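Local coordinates for protein N-acetylneuraminate lyase (Peptoclostridium difficile NAP08, PDB 4WOQ) that belongs to the dihydrodipicolinate synthetase family of enzymes and folds as a TIM barrel, at residues A[39-44]-A[79-84]. Numbering follows the deposited sequence.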
loop_
_atom_site.group_PDB
_atom_site.type_symbol
_atom_site.label_atom_id
_atom_site.label_comp_id
_atom_site.label_asym_id
_atom_site.label_seq_id
_atom_site.Cartn_x
_atom_site.Cartn_y
_atom_site.Cartn_z
ATOM N N GLN A 39 33.881 5.162 21.705
ATOM C CA GLN A 39 34.028 6.577 21.375
ATOM C C GLN A 39 32.645 7.155 21.062
ATOM O O GLN A 39 32.284 8.242 21.536
ATOM C CB GLN A 39 34.942 6.760 20.163
ATOM C CG GLN A 39 36.401 6.404 20.396
ATOM C CD GLN A 39 37.260 6.744 19.192
ATOM O OE1 GLN A 39 37.318 7.895 18.763
ATOM N NE2 GLN A 39 37.927 5.742 18.638
ATOM N N ILE A 40 31.881 6.423 20.251
ATOM C CA ILE A 40 30.529 6.840 19.895
ATOM C C ILE A 40 29.764 7.089 21.192
ATOM O O ILE A 40 29.120 8.120 21.356
ATOM C CB ILE A 40 29.801 5.750 19.075
ATOM C CG1 ILE A 40 30.477 5.593 17.713
ATOM C CG2 ILE A 40 28.325 6.118 18.895
ATOM C CD1 ILE A 40 29.944 4.448 16.893
ATOM N N ILE A 41 29.854 6.145 22.117
ATOM C CA ILE A 41 29.178 6.266 23.402
ATOM C C ILE A 41 29.626 7.532 24.138
ATOM O O ILE A 41 28.798 8.297 24.636
ATOM C CB ILE A 41 29.480 5.044 24.292
ATOM C CG1 ILE A 41 29.033 3.765 23.580
ATOM C CG2 ILE A 41 28.784 5.181 25.635
ATOM C CD1 ILE A 41 29.467 2.489 24.280
ATOM N N ARG A 42 30.942 7.740 24.205
ATOM C CA ARG A 42 31.521 8.902 24.878
ATOM C C ARG A 42 31.063 10.215 24.263
ATOM O O ARG A 42 30.764 11.176 24.971
ATOM C CB ARG A 42 33.049 8.828 24.830
ATOM C CG ARG A 42 33.654 7.951 25.902
ATOM C CD ARG A 42 34.206 8.789 27.040
ATOM N NE ARG A 42 33.180 9.427 27.864
ATOM C CZ ARG A 42 32.369 8.774 28.688
ATOM N NH1 ARG A 42 32.450 7.457 28.793
ATOM N NH2 ARG A 42 31.501 9.439 29.440
ATOM N N HIS A 43 31.026 10.248 22.937
ATOM C CA HIS A 43 30.593 11.429 22.209
ATOM C C HIS A 43 29.168 11.796 22.614
ATOM O O HIS A 43 28.885 12.959 22.909
ATOM C CB HIS A 43 30.650 11.159 20.707
ATOM C CG HIS A 43 30.324 12.352 19.867
ATOM N ND1 HIS A 43 31.184 13.420 19.731
ATOM C CD2 HIS A 43 29.232 12.647 19.122
ATOM C CE1 HIS A 43 30.636 14.323 18.937
ATOM N NE2 HIS A 43 29.452 13.878 18.554
ATOM N N ASN A 44 28.281 10.800 22.632
ATOM C CA ASN A 44 26.880 11.011 23.000
ATOM C C ASN A 44 26.710 11.566 24.407
ATOM O O ASN A 44 25.824 12.382 24.657
ATOM C CB ASN A 44 26.087 9.705 22.899
ATOM C CG ASN A 44 25.678 9.382 21.486
ATOM O OD1 ASN A 44 24.935 10.129 20.857
ATOM N ND2 ASN A 44 26.160 8.262 20.973
ATOM N N ASP A 79 29.250 -1.124 30.293
ATOM C CA ASP A 79 30.558 -0.938 30.911
ATOM C C ASP A 79 31.074 0.497 30.758
ATOM O O ASP A 79 31.537 1.101 31.722
ATOM C CB ASP A 79 31.565 -1.928 30.303
ATOM C CG ASP A 79 32.967 -1.774 30.880
ATOM O OD1 ASP A 79 33.125 -1.885 32.116
ATOM O OD2 ASP A 79 33.908 -1.546 30.093
ATOM N N GLU A 80 30.987 1.038 29.547
ATOM C CA GLU A 80 31.458 2.392 29.277
ATOM C C GLU A 80 30.596 3.457 29.939
ATOM O O GLU A 80 31.115 4.408 30.515
ATOM C CB GLU A 80 31.497 2.648 27.773
ATOM C CG GLU A 80 32.053 4.007 27.399
ATOM C CD GLU A 80 33.514 4.161 27.789
ATOM O OE1 GLU A 80 34.335 3.328 27.351
ATOM O OE2 GLU A 80 33.842 5.114 28.527
ATOM N N VAL A 81 29.280 3.295 29.844
ATOM C CA VAL A 81 28.339 4.241 30.434
ATOM C C VAL A 81 28.305 4.166 31.957
ATOM O O VAL A 81 28.276 5.191 32.634
ATOM C CB VAL A 81 26.905 4.000 29.908
ATOM C CG1 VAL A 81 25.906 4.820 30.711
ATOM C CG2 VAL A 81 26.831 4.355 28.431
ATOM N N LYS A 82 28.296 2.948 32.484
ATOM C CA LYS A 82 28.251 2.730 33.923
ATOM C C LYS A 82 26.934 3.207 34.514
ATOM O O LYS A 82 25.916 2.519 34.402
ATOM C CB LYS A 82 29.433 3.428 34.600
ATOM C CG LYS A 82 30.705 2.597 34.566
ATOM C CD LYS A 82 31.958 3.445 34.707
ATOM C CE LYS A 82 33.181 2.560 34.904
ATOM N NZ LYS A 82 33.251 1.459 33.899
ATOM N N GLU A 83 26.945 4.377 35.142
ATOM C CA GLU A 83 25.727 4.915 35.736
ATOM C C GLU A 83 25.506 6.367 35.336
ATOM O O GLU A 83 24.589 7.019 35.837
ATOM C CB GLU A 83 25.783 4.812 37.260
ATOM C CG GLU A 83 26.031 3.412 37.786
ATOM C CD GLU A 83 24.949 2.431 37.391
ATOM O OE1 GLU A 83 23.768 2.674 37.724
ATOM O OE2 GLU A 83 25.283 1.411 36.750
ATOM N N GLU A 84 26.347 6.868 34.435
ATOM C CA GLU A 84 26.227 8.247 33.974
ATOM C C GLU A 84 24.842 8.546 33.415
ATOM O O GLU A 84 24.061 9.263 34.034
ATOM C CB GLU A 84 27.280 8.555 32.911
ATOM C CG GLU A 84 28.481 9.304 33.445
ATOM C CD GLU A 84 29.373 9.829 32.343
ATOM O OE1 GLU A 84 29.983 9.003 31.623
ATOM O OE2 GLU A 84 29.456 11.071 32.194
#
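Arg42 reaches from residues 39-44, part of helix 34-46, to two carboxylates of 79-84, Glu80 and Glu84, and meets each with a different nitrogen. Arg42 NH2 donates to Glu84 OE1 at 2.7 Å. The acceptor uses its syn lone pair, and the carboxylate lies almost coplanar with the guanidinium, the planes only 8° apart. Glu80 is met quite differently: its OE2 also sits 2.7 Å from Arg42 NH1, near the guanidinium plane, but the two flat groups are turned 65° against each other and the N-H points poorly at the oxygen (129°), leaving a weak hydrogen bond within a close salt bridge. Bends at chi2 and chi3 of Arg42 carry the guanidinium across to this pair, while its NE pairs with Asp46 of its own helix.

In the closed eight-stranded barrel, helices 34-46 and 67-81 are neighbours on the outside, following the first and second strands, and this contact joins them where the second helix ends. Lys82, with positive phi, breaks the helical course there, and the chain then turns through Glu84 toward the third strand.

Beneath the charges the packing is apolar. Ile41 CG2 presses on Val81 CG2 at 3.5 Å, the two side chains crossing at about a right angle, and both residues rest on Leu53 of strand 52-55. With CG anti to the backbone N, Glu80 lays its aliphatic part against Ile41, Glu80 CG lying 3.9 Å from Ile41 CG2, before bending at chi2; its other oxygen, OE1, is salt-bridged to Arg38.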